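Local coordinates for ribosomal-protein-alanine acetyltransferase (Clostridium acetobutylicum, PDB 3DNS) that probably transfers an acetyl group to the N-terminal alanine of a ribosomal protein, this chain being the N-terminal domain of a longer protein, at residues E13-N16 and R20-L23; S59-I64 and T94-E99; K83-V88 and A103-I108. One frame throughout, in Å; residues are numbered along the deposited sequence.

Overall arrangement
The three contacts are spread along one mixed sheet and the helices packed on it, in a domain whose architecture is consistent with the GNAT fold. Interaction 1 lies in the hairpin near one end of the sheet, interaction 3 spans the two sides of strand 117-127 near the other, and interaction 2 joins helices 61-78 and 95-99. Interactions 2 and 3, with centres about 15 Å apart, touch: F97 packs on I86 and V88, while T94 and V98 meet the F104 ring. Interaction 1 stands apart from both, its centre about 22 Å from that of interaction 2 and about 21 Å from that of interaction 3. The second subunit reaches interactions 1 and 2.

Interaction 1: residues E13-N16 and R20-L23; sequences EKVN and REYL
E13-N16 and R20-L23 form the turn end of an antiparallel beta hairpin, strands 10-14 and 21-26, near one edge of the domain's mixed sheet. E13 and L23 are a hydrogen-bonded pair: E13 N donates to L23 O, and L23 N to E13 O at 2.6 Å. K14 and Y22 follow as a non-hydrogen-bonded pair, before V15 N reaches E21 O at 2.9 Å.

The K14 and Y22 side chains share one face of the sheet. The extended lysine chain runs over the tyrosine, its CG 4.2 Å from the ring centroid in an off-centre CH-pi contact, 29° from the ring normal. V15 turns toward the other strand; with chi1 168°, its CG2 lies beside the backbone N and meets E21 OE2 at 3.5 Å and L23 CB at 4.1 Å.

E13 points to the face shared with L23, where its carboxylate forms a salt bridge with K58 of the second subunit; a water lies within hydrogen-bonding distance of both E13 OE1 and L23 O. Beyond the hairpin, strand 31-41 pairs with Y22 through I35. A second water, in the plane of the Y22 ring at its edge, lies 2.5 Å from Y22 OH and accepts from K14 NZ at 2.9 Å.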
ATOM      1  N   GLU A  13      14.023  -4.386   1.367  1.00 26.06           N
ATOM      2  CA  GLU A  13      14.630  -5.464   0.605  1.00 26.70           C
ATOM      3  C   GLU A  13      14.707  -5.077  -0.846  1.00 26.39           C
ATOM      4  O   GLU A  13      13.797  -4.453  -1.360  1.00 23.89           O
ATOM      5  CB  GLU A  13      13.789  -6.738   0.706  1.00 26.56           C
ATOM      6  CG  GLU A  13      13.846  -7.359   2.091  1.00 30.48           C
ATOM      7  CD  GLU A  13      12.763  -8.391   2.327  1.00 29.40           C
ATOM      8  OE1 GLU A  13      11.581  -7.983   2.406  1.00 31.05           O
ATOM      9  OE2 GLU A  13      13.108  -9.583   2.456  1.00 32.40           O
ATOM     10  N   LYS A  14      15.763  -5.526  -1.522  1.00 27.10           N
ATOM     11  CA  LYS A  14      15.960  -5.307  -2.965  1.00 28.66           C
ATOM     12  C   LYS A  14      14.939  -6.105  -3.737  1.00 29.23           C
ATOM     13  O   LYS A  14      14.631  -7.218  -3.372  1.00 29.36           O
ATOM     14  CB  LYS A  14      17.362  -5.735  -3.381  1.00 29.03           C
ATOM     15  CG  LYS A  14      17.953  -4.839  -4.481  1.00 31.37           C
ATOM     16  CD  LYS A  14      19.386  -5.192  -4.751  1.00 31.58           C
ATOM     17  CE  LYS A  14      20.130  -4.055  -5.365  1.00 34.51           C
ATOM     18  NZ  LYS A  14      21.580  -4.391  -5.340  1.00 35.67           N
ATOM     19  N   VAL A  15      14.358  -5.522  -4.777  1.00 30.64           N
ATOM     20  CA  VAL A  15      13.359  -6.224  -5.608  1.00 31.88           C
ATOM     21  C   VAL A  15      14.071  -7.134  -6.599  1.00 32.44           C
ATOM     22  O   VAL A  15      14.900  -6.667  -7.369  1.00 32.56           O
ATOM     23  CB  VAL A  15      12.485  -5.236  -6.395  1.00 31.55           C
ATOM     24  CG1 VAL A  15      11.697  -6.006  -7.454  1.00 30.26           C
ATOM     25  CG2 VAL A  15      11.574  -4.439  -5.396  1.00 31.01           C
ATOM     26  N   ASN A  16      13.712  -8.400  -6.566  1.00 34.02           N
ATOM     27  CA  ASN A  16      14.410  -9.476  -7.241  1.00 34.72           C
ATOM     28  C   ASN A  16      14.723  -9.229  -8.699  1.00 35.13           C
ATOM     29  O   ASN A  16      15.815  -9.479  -9.139  1.00 36.40           O
ATOM     30  CB  ASN A  16      13.641 -10.795  -7.064  1.00 35.36           C
ATOM     31  CG  ASN A  16      14.353 -11.787  -6.151  1.00 37.02           C
ATOM     32  OD1 ASN A  16      14.837 -11.449  -5.089  1.00 42.42           O
ATOM     33  ND2 ASN A  16      14.396 -13.026  -6.571  1.00 39.29           N
ATOM     34  N   ARG A  20      18.189  -1.182  -8.563  1.00 30.19           N
ATOM     35  CA  ARG A  20      17.942   0.121  -7.928  1.00 28.83           C
ATOM     36  C   ARG A  20      16.530   0.283  -7.380  1.00 27.61           C
ATOM     37  O   ARG A  20      16.078   1.396  -7.186  1.00 26.10           O
ATOM     38  CB  ARG A  20      18.306   1.287  -8.864  1.00 28.98           C
ATOM     39  CG  ARG A  20      19.780   1.495  -9.047  1.00 28.13           C
ATOM     40  CD  ARG A  20      20.021   2.724  -9.898  1.00 29.03           C
ATOM     41  NE  ARG A  20      21.424   2.924 -10.184  1.00 28.83           N
ATOM     42  CZ  ARG A  20      21.968   4.103 -10.488  1.00 28.84           C
ATOM     43  NH1 ARG A  20      23.263   4.166 -10.721  1.00 29.33           N
ATOM     44  NH2 ARG A  20      21.228   5.214 -10.562  1.00 31.37           N
ATOM     45  N   GLU A  21      15.853  -0.835  -7.094  1.00 25.89           N
ATOM     46  CA  GLU A  21      14.510  -0.786  -6.526  1.00 26.11           C
ATOM     47  C   GLU A  21      14.450  -1.614  -5.237  1.00 24.05           C
ATOM     48  O   GLU A  21      14.968  -2.753  -5.156  1.00 23.02           O
ATOM     49  CB  GLU A  21      13.466  -1.250  -7.527  1.00 24.89           C
ATOM     50  CG  GLU A  21      12.074  -0.997  -7.061  1.00 28.49           C
ATOM     51  CD  GLU A  21      11.017  -1.519  -8.067  1.00 29.10           C
ATOM     52  OE1 GLU A  21      11.110  -1.274  -9.293  1.00 32.54           O
ATOM     53  OE2 GLU A  21      10.078  -2.153  -7.597  1.00 32.77           O
ATOM     54  N   TYR A  22      13.817  -1.046  -4.229  1.00 22.62           N
ATOM     55  CA  TYR A  22      13.713  -1.721  -2.936  1.00 22.69           C
ATOM     56  C   TYR A  22      12.308  -1.656  -2.455  1.00 22.34           C
ATOM     57  O   TYR A  22      11.644  -0.623  -2.598  1.00 23.87           O
ATOM     58  CB  TYR A  22      14.607  -1.075  -1.880  1.00 22.60           C
ATOM     59  CG  TYR A  22      16.038  -1.080  -2.253  1.00 21.94           C
ATOM     60  CD1 TYR A  22      16.913  -1.968  -1.685  1.00 21.77           C
ATOM     61  CD2 TYR A  22      16.525  -0.156  -3.202  1.00 22.70           C
ATOM     62  CE1 TYR A  22      18.264  -1.966  -2.058  1.00 23.09           C
ATOM     63  CE2 TYR A  22      17.808  -0.146  -3.553  1.00 23.45           C
ATOM     64  CZ  TYR A  22      18.694  -1.046  -2.995  1.00 21.45           C
ATOM     65  OH  TYR A  22      20.013  -0.995  -3.431  1.00 25.02           O
ATOM     66  N   LEU A  23      11.891  -2.736  -1.831  1.00 21.34           N
ATOM     67  CA  LEU A  23      10.538  -2.913  -1.318  1.00 20.51           C
ATOM     68  C   LEU A  23      10.555  -2.627   0.175  1.00 19.81           C
ATOM     69  O   LEU A  23      11.375  -3.225   0.924  1.00 18.71           O
ATOM     70  CB  LEU A  23      10.123  -4.356  -1.555  1.00 19.97           C
ATOM     71  CG  LEU A  23       8.719  -4.763  -1.144  1.00 22.19           C
ATOM     72  CD1 LEU A  23       7.688  -4.087  -2.092  1.00 26.58           C
ATOM     73  CD2 LEU A  23       8.589  -6.310  -1.206  1.00 21.49           C
TER
HETATM   74  O   HOH W   1      10.629  -5.574   2.319  1.00 30.60           O
HETATM   75  O   HOH W   2      21.485  -2.966  -2.871  1.00 60.98           O

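Interaction 2: residues S59-I64 and T94-E99; sequences SINTYI and TQPFVE
The first turn of helix 61-78 meets the short helix 95-99 near its start, the backbones coming closest at N61 and P96, whose CA atoms are 5.9 Å apart. I60 occupies the N-cap position of the longer helix, and its carbonyl oxygen receives I64 N in the opening turn.

P96 is the centre of the packing. Its ring presents CG to two residues one turn apart on the other helix, N61 and I64, so one compact ring touches a polar and an apolar neighbour together. N61 crosses it at about a right angle and brings OD1 to 3.5 Å from P96 CG. I64 comes in obliquely with one branch: CG2, held anti to the backbone N (the CG1 branch has chi1 -59°), lies 3.9 Å from P96 CG and equally near P96 CB. The rest of the isoleucine leads away from this contact, and its side chain also touches I53 of strand 46-53.

Beside the proline, Q95 extends its chain toward N61. The two amide planes are turned 71° apart, with N61 ND2 2.5 Å from Q95 OE1. At its other end the Q95 amide is tied within its own helix: NE2 donates to E99 OE2 at 3.2 Å, staying in the amide plane but meeting the carboxylate from above its plane. This bond helps fix the rotation of the Q95 amide. E99 OE1, in turn, forms a salt bridge with K65 of helix 61-78, while N61 OD1 has a weak hydrogen bond with S93 OG.

Farther inward, F97 stacks on F124 and meets F102 edge-to-face. The arrangement is helix-to-helix packing on one side of the alpha/beta sheet, consistent with the GNAT fold, a family to which the whole protein belongs.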
ATOM      1  N   SER A  59      -2.119   7.732  10.307  1.00 27.78           N
ATOM      2  CA  SER A  59      -0.760   8.252  10.500  1.00 28.34           C
ATOM      3  C   SER A  59       0.167   7.060  10.631  1.00 28.54           C
ATOM      4  O   SER A  59      -0.131   6.139  11.353  1.00 29.16           O
ATOM      5  CB  SER A  59      -0.633   9.129  11.741  1.00 28.25           C
ATOM      6  OG  SER A  59       0.659   9.729  11.784  1.00 29.58           O
ATOM      7  N   ILE A  60       1.283   7.069   9.905  1.00 28.45           N
ATOM      8  CA  ILE A  60       2.319   6.046  10.097  1.00 27.17           C
ATOM      9  C   ILE A  60       3.638   6.747  10.281  1.00 27.61           C
ATOM     10  O   ILE A  60       4.681   6.186   9.950  1.00 27.51           O
ATOM     11  CB  ILE A  60       2.390   5.109   8.919  1.00 26.38           C
ATOM     12  CG1 ILE A  60       2.647   5.920   7.647  1.00 26.69           C
ATOM     13  CG2 ILE A  60       1.088   4.300   8.808  1.00 23.57           C
ATOM     14  CD1 ILE A  60       3.181   5.108   6.452  1.00 27.57           C
ATOM     15  N   ASN A  61       3.616   7.977  10.821  1.00 27.56           N
ATOM     16  CA  ASN A  61       4.874   8.744  10.950  1.00 27.43           C
ATOM     17  C   ASN A  61       5.968   7.999  11.704  1.00 26.95           C
ATOM     18  O   ASN A  61       7.085   8.037  11.271  1.00 27.48           O
ATOM     19  CB  ASN A  61       4.649  10.168  11.450  1.00 28.50           C
ATOM     20  CG  ASN A  61       3.988  11.047  10.367  1.00 29.90           C
ATOM     21  OD1 ASN A  61       4.024  10.725   9.174  1.00 34.77           O
ATOM     22  ND2 ASN A  61       3.373  12.112  10.776  1.00 33.47           N
ATOM     23  N   THR A  62       5.639   7.243  12.751  1.00 25.58           N
ATOM     24  CA  THR A  62       6.657   6.521  13.486  1.00 25.76           C
ATOM     25  C   THR A  62       7.349   5.542  12.530  1.00 25.44           C
ATOM     26  O   THR A  62       8.540   5.275  12.664  1.00 26.01           O
ATOM     27  CB  THR A  62       6.077   5.685  14.701  1.00 25.56           C
ATOM     28  OG1 THR A  62       5.260   6.502  15.540  1.00 27.26           O
ATOM     29  CG2 THR A  62       7.189   5.107  15.540  1.00 24.33           C
ATOM     30  N   TYR A  63       6.590   4.981  11.591  1.00 25.75           N
ATOM     31  CA  TYR A  63       7.126   3.969  10.652  1.00 26.14           C
ATOM     32  C   TYR A  63       8.004   4.621   9.613  1.00 25.13           C
ATOM     33  O   TYR A  63       9.100   4.160   9.328  1.00 24.24           O
ATOM     34  CB  TYR A  63       5.994   3.153   9.991  1.00 27.94           C
ATOM     35  CG  TYR A  63       5.560   1.942  10.797  1.00 29.17           C
ATOM     36  CD1 TYR A  63       5.172   2.055  12.137  1.00 32.44           C
ATOM     37  CD2 TYR A  63       5.557   0.662  10.219  1.00 30.84           C
ATOM     38  CE1 TYR A  63       4.753   0.901  12.892  1.00 30.06           C
ATOM     39  CE2 TYR A  63       5.157  -0.470  10.942  1.00 30.62           C
ATOM     40  CZ  TYR A  63       4.761  -0.348  12.274  1.00 30.44           C
ATOM     41  OH  TYR A  63       4.382  -1.493  12.931  1.00 29.23           O
ATOM     42  N   ILE A  64       7.531   5.728   9.055  1.00 25.30           N
ATOM     43  CA  ILE A  64       8.336   6.496   8.106  1.00 23.70           C
ATOM     44  C   ILE A  64       9.670   6.895   8.711  1.00 23.19           C
ATOM     45  O   ILE A  64      10.695   6.770   8.065  1.00 22.79           O
ATOM     46  CB  ILE A  64       7.568   7.706   7.608  1.00 24.48           C
ATOM     47  CG1 ILE A  64       6.253   7.268   6.910  1.00 25.67           C
ATOM     48  CG2 ILE A  64       8.389   8.532   6.627  1.00 23.94           C
ATOM     49  CD1 ILE A  64       6.439   6.063   6.083  1.00 28.66           C
ATOM     50  N   THR A  94       5.615  15.256   5.952  1.00 33.22           N
ATOM     51  CA  THR A  94       6.966  15.861   5.970  1.00 32.71           C
ATOM     52  C   THR A  94       7.548  15.947   7.394  1.00 32.06           C
ATOM     53  O   THR A  94       8.742  16.257   7.622  1.00 32.13           O
ATOM     54  CB  THR A  94       6.957  17.269   5.317  1.00 32.46           C
ATOM     55  OG1 THR A  94       6.257  18.187   6.154  1.00 33.49           O
ATOM     56  CG2 THR A  94       6.275  17.250   3.963  1.00 32.85           C
ATOM     57  N   GLN A  95       6.687  15.676   8.358  1.00 31.74           N
ATOM     58  CA  GLN A  95       7.032  15.725   9.769  1.00 31.52           C
ATOM     59  C   GLN A  95       8.202  14.803  10.124  1.00 31.05           C
ATOM     60  O   GLN A  95       9.169  15.244  10.781  1.00 29.83           O
ATOM     61  CB  GLN A  95       5.767  15.398  10.557  1.00 31.51           C
ATOM     62  CG  GLN A  95       5.963  14.885  11.953  1.00 32.82           C
ATOM     63  CD  GLN A  95       4.639  14.619  12.626  1.00 34.48           C
ATOM     64  OE1 GLN A  95       3.639  14.357  11.945  1.00 39.68           O
ATOM     65  NE2 GLN A  95       4.606  14.685  13.969  1.00 37.40           N
ATOM     66  N   PRO A  96       8.155  13.527   9.676  1.00 30.10           N
ATOM     67  CA  PRO A  96       9.253  12.650  10.019  1.00 30.15           C
ATOM     68  C   PRO A  96      10.587  13.187   9.512  1.00 29.58           C
ATOM     69  O   PRO A  96      11.589  13.057  10.183  1.00 29.77           O
ATOM     70  CB  PRO A  96       8.901  11.324   9.318  1.00 30.18           C
ATOM     71  CG  PRO A  96       7.445  11.382   9.070  1.00 31.38           C
ATOM     72  CD  PRO A  96       7.163  12.844   8.833  1.00 31.56           C
ATOM     73  N   PHE A  97      10.599  13.792   8.330  1.00 29.71           N
ATOM     74  CA  PHE A  97      11.841  14.295   7.746  1.00 29.44           C
ATOM     75  C   PHE A  97      12.413  15.434   8.576  1.00 29.59           C
ATOM     76  O   PHE A  97      13.635  15.520   8.836  1.00 32.03           O
ATOM     77  CB  PHE A  97      11.606  14.814   6.344  1.00 29.24           C
ATOM     78  CG  PHE A  97      11.349  13.753   5.357  1.00 29.44           C
ATOM     79  CD1 PHE A  97      12.394  13.194   4.649  1.00 25.62           C
ATOM     80  CD2 PHE A  97      10.028  13.318   5.114  1.00 30.50           C
ATOM     81  CE1 PHE A  97      12.149  12.178   3.734  1.00 29.07           C
ATOM     82  CE2 PHE A  97       9.784  12.325   4.221  1.00 30.43           C
ATOM     83  CZ  PHE A  97      10.847  11.754   3.507  1.00 30.27           C
ATOM     84  N   VAL A  98      11.547  16.348   8.961  1.00 29.71           N
ATOM     85  CA  VAL A  98      11.990  17.527   9.718  1.00 29.61           C
ATOM     86  C   VAL A  98      12.472  17.093  11.127  1.00 29.09           C
ATOM     87  O   VAL A  98      13.475  17.594  11.647  1.00 29.21           O
ATOM     88  CB  VAL A  98      10.862  18.638   9.697  1.00 29.88           C
ATOM     89  CG1 VAL A  98      11.235  19.887  10.492  1.00 29.91           C
ATOM     90  CG2 VAL A  98      10.567  19.026   8.230  1.00 30.98           C
ATOM     91  N   GLU A  99      11.772  16.147  11.736  1.00 29.15           N
ATOM     92  CA  GLU A  99      12.155  15.660  13.064  1.00 28.56           C
ATOM     93  C   GLU A  99      13.487  14.873  13.073  1.00 28.23           C
ATOM     94  O   GLU A  99      14.153  14.775  14.102  1.00 28.02           O
ATOM     95  CB  GLU A  99      11.013  14.807  13.639  1.00 28.43           C
ATOM     96  CG  GLU A  99       9.755  15.643  13.869  1.00 28.53           C
ATOM     97  CD  GLU A  99       8.556  14.845  14.365  1.00 29.30           C
ATOM     98  OE1 GLU A  99       8.570  13.599  14.265  1.00 29.92           O
ATOM     99  OE2 GLU A  99       7.594  15.475  14.854  1.00 25.38           O
TER

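Interaction 3: residues K83-V88 and A103-I108; sequences KVNIIV and AFEGII
A lysine-asparagine-glutamate cluster bridges two strands that are not neighbours in the mixed sheet: 83-89 and 103-114 lie on either side of strand 117-127. Their short segments run in broadly the same direction, 28° apart with axes 8.8 Å from each other, so side chains make the contact above the intervening strand.

E105 extends its chain toward strand 83-89, and K83 approaches from the opposite direction. The lysine chain bends at chi2 and chi4, bringing NZ into a salt bridge with E105 OE2 at 2.7 Å on the syn lone pair. The bond from NZ to E105 OE1 is weak. N85 meets the same carboxylate differently: ND2 donates to OE2 at 2.9 Å in a nearly straight bond, from 55° above the carboxylate plane, while the acceptor stays close to the asparagine amide plane. E105 OE2 therefore accepts from two donors. K83 NZ also donates to N85 OD1 at 3.0 Å, closing the three groups into a ring of polar contacts. With both ends of its amide engaged, N85 has its rotation fixed, and the nearby ammonium would favour an ionised E105.

Farther along, the packing becomes apolar: I108 reaches across at about a right angle to I87, its CD1 4.1 Å from I87 CG2.

E105 and G106 both face L123 of the middle strand in a classic beta bulge, and the N85 side chain also rests on L123. V84 and I86 pack instead against helix 61-78, while backbone bonds from K83 and N85 to C47 join strand 83-89 to strand 46-53.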
ATOM      1  N   LYS A  83      26.399  12.486   1.064  1.00 20.69           N
ATOM      2  CA  LYS A  83      25.217  13.276   0.883  1.00 19.41           C
ATOM      3  C   LYS A  83      24.124  12.409   0.299  1.00 19.59           C
ATOM      4  O   LYS A  83      24.330  11.689  -0.695  1.00 19.13           O
ATOM      5  CB  LYS A  83      25.514  14.440  -0.066  1.00 20.66           C
ATOM      6  CG  LYS A  83      24.352  15.393  -0.335  1.00 20.28           C
ATOM      7  CD  LYS A  83      23.885  16.151   0.880  1.00 17.73           C
ATOM      8  CE  LYS A  83      22.394  16.638   0.698  1.00 19.63           C
ATOM      9  NZ  LYS A  83      22.282  17.634  -0.379  1.00 15.90           N
ATOM     10  N   VAL A  84      22.978  12.439   0.971  1.00 18.95           N
ATOM     11  CA  VAL A  84      21.801  11.770   0.553  1.00 18.49           C
ATOM     12  C   VAL A  84      20.671  12.804   0.266  1.00 18.39           C
ATOM     13  O   VAL A  84      20.380  13.697   1.077  1.00 17.39           O
ATOM     14  CB  VAL A  84      21.353  10.753   1.630  1.00 18.84           C
ATOM     15  CG1 VAL A  84      19.998  10.158   1.291  1.00 20.11           C
ATOM     16  CG2 VAL A  84      22.441   9.619   1.828  1.00 17.87           C
ATOM     17  N   ASN A  85      20.051  12.671  -0.894  1.00 18.75           N
ATOM     18  CA  ASN A  85      18.798  13.371  -1.215  1.00 18.79           C
ATOM     19  C   ASN A  85      17.615  12.420  -1.443  1.00 18.19           C
ATOM     20  O   ASN A  85      17.764  11.354  -1.973  1.00 17.33           O
ATOM     21  CB  ASN A  85      18.939  14.249  -2.453  1.00 19.16           C
ATOM     22  CG  ASN A  85      19.627  15.522  -2.147  1.00 23.45           C
ATOM     23  OD1 ASN A  85      20.844  15.530  -1.933  1.00 24.99           O
ATOM     24  ND2 ASN A  85      18.852  16.607  -2.043  1.00 23.03           N
ATOM     25  N   ILE A  86      16.447  12.869  -1.017  1.00 18.81           N
ATOM     26  CA  ILE A  86      15.188  12.099  -1.041  1.00 18.82           C
ATOM     27  C   ILE A  86      14.109  12.967  -1.729  1.00 18.96           C
ATOM     28  O   ILE A  86      13.890  14.127  -1.388  1.00 18.23           O
ATOM     29  CB  ILE A  86      14.701  11.709   0.320  1.00 17.70           C
ATOM     30  CG1 ILE A  86      15.871  11.109   1.142  1.00 20.46           C
ATOM     31  CG2 ILE A  86      13.514  10.718   0.130  1.00 16.89           C
ATOM     32  CD1 ILE A  86      15.543  10.488   2.616  1.00 18.08           C
ATOM     33  N   ILE A  87      13.511  12.374  -2.758  1.00 20.55           N
ATOM     34  CA  ILE A  87      12.400  12.928  -3.512  1.00 20.00           C
ATOM     35  C   ILE A  87      11.175  12.172  -3.057  1.00 20.71           C
ATOM     36  O   ILE A  87      11.118  10.927  -3.132  1.00 18.38           O
ATOM     37  CB  ILE A  87      12.575  12.627  -5.017  1.00 20.55           C
ATOM     38  CG1 ILE A  87      13.919  13.150  -5.549  1.00 21.02           C
ATOM     39  CG2 ILE A  87      11.389  13.189  -5.793  1.00 19.66           C
ATOM     40  CD1 ILE A  87      14.236  12.774  -6.948  1.00 20.11           C
ATOM     41  N   VAL A  88      10.176  12.924  -2.615  1.00 21.76           N
ATOM     42  CA  VAL A  88       8.891  12.377  -2.150  1.00 22.77           C
ATOM     43  C   VAL A  88       7.741  13.252  -2.617  1.00 23.96           C
ATOM     44  O   VAL A  88       7.859  14.483  -2.723  1.00 23.96           O
ATOM     45  CB  VAL A  88       8.770  12.284  -0.599  1.00 23.80           C
ATOM     46  CG1 VAL A  88       9.631  11.222  -0.051  1.00 25.61           C
ATOM     47  CG2 VAL A  88       9.099  13.599   0.076  1.00 24.71           C
ATOM     48  N   ALA A 103      17.150  18.656   5.707  1.00 25.38           N
ATOM     49  CA  ALA A 103      16.871  19.968   5.095  1.00 25.65           C
ATOM     50  C   ALA A 103      15.887  19.834   3.898  1.00 25.20           C
ATOM     51  O   ALA A 103      15.931  18.884   3.125  1.00 23.34           O
ATOM     52  CB  ALA A 103      18.209  20.632   4.647  1.00 24.82           C
ATOM     53  N   PHE A 104      14.994  20.809   3.757  1.00 25.62           N
ATOM     54  CA  PHE A 104      14.219  20.987   2.533  1.00 26.05           C
ATOM     55  C   PHE A 104      15.137  21.655   1.518  1.00 25.68           C
ATOM     56  O   PHE A 104      15.544  22.797   1.732  1.00 26.94           O
ATOM     57  CB  PHE A 104      13.046  21.955   2.803  1.00 26.89           C
ATOM     58  CG  PHE A 104      11.827  21.298   3.432  1.00 28.22           C
ATOM     59  CD1 PHE A 104      10.802  20.793   2.637  1.00 27.28           C
ATOM     60  CD2 PHE A 104      11.676  21.236   4.811  1.00 29.36           C
ATOM     61  CE1 PHE A 104       9.624  20.262   3.205  1.00 26.39           C
ATOM     62  CE2 PHE A 104      10.492  20.663   5.386  1.00 27.46           C
ATOM     63  CZ  PHE A 104       9.483  20.195   4.563  1.00 27.95           C
ATOM     64  N   GLU A 105      15.500  20.967   0.449  1.00 25.12           N
ATOM     65  CA  GLU A 105      16.449  21.527  -0.498  1.00 25.64           C
ATOM     66  C   GLU A 105      15.766  22.081  -1.722  1.00 24.67           C
ATOM     67  O   GLU A 105      16.330  22.899  -2.419  1.00 26.25           O
ATOM     68  CB  GLU A 105      17.569  20.535  -0.835  1.00 24.10           C
ATOM     69  CG  GLU A 105      18.382  20.240   0.417  1.00 26.55           C
ATOM     70  CD  GLU A 105      19.685  19.501   0.190  1.00 26.37           C
ATOM     71  OE1 GLU A 105      20.417  19.393   1.188  1.00 28.81           O
ATOM     72  OE2 GLU A 105      19.996  19.055  -0.935  1.00 22.78           O
ATOM     73  N   GLY A 106      14.538  21.688  -1.930  1.00 25.08           N
ATOM     74  CA  GLY A 106      13.696  22.283  -2.997  1.00 25.12           C
ATOM     75  C   GLY A 106      12.340  21.635  -3.207  1.00 24.22           C
ATOM     76  O   GLY A 106      11.964  20.741  -2.475  1.00 23.59           O
ATOM     77  N   ILE A 107      11.600  22.149  -4.189  1.00 23.60           N
ATOM     78  CA  ILE A 107      10.295  21.624  -4.540  1.00 22.75           C
ATOM     79  C   ILE A 107      10.328  21.474  -6.042  1.00 22.65           C
ATOM     80  O   ILE A 107      10.589  22.423  -6.804  1.00 19.54           O
ATOM     81  CB  ILE A 107       9.138  22.559  -4.117  1.00 23.13           C
ATOM     82  CG1 ILE A 107       9.028  22.628  -2.589  1.00 23.37           C
ATOM     83  CG2 ILE A 107       7.766  22.088  -4.679  1.00 23.33           C
ATOM     84  CD1 ILE A 107       8.395  23.889  -2.161  1.00 24.32           C
ATOM     85  N   ILE A 108      10.145  20.229  -6.458  1.00 22.11           N
ATOM     86  CA  ILE A 108      10.118  19.889  -7.841  1.00 23.73           C
ATOM     87  C   ILE A 108       8.649  19.950  -8.221  1.00 24.37           C
ATOM     88  O   ILE A 108       7.914  18.988  -7.983  1.00 23.25           O
ATOM     89  CB  ILE A 108      10.670  18.432  -8.122  1.00 22.40           C
ATOM     90  CG1 ILE A 108      12.057  18.243  -7.502  1.00 24.47           C
ATOM     91  CG2 ILE A 108      10.734  18.220  -9.580  1.00 23.55           C
ATOM     92  CD1 ILE A 108      12.543  16.801  -7.455  1.00 25.04           C
TER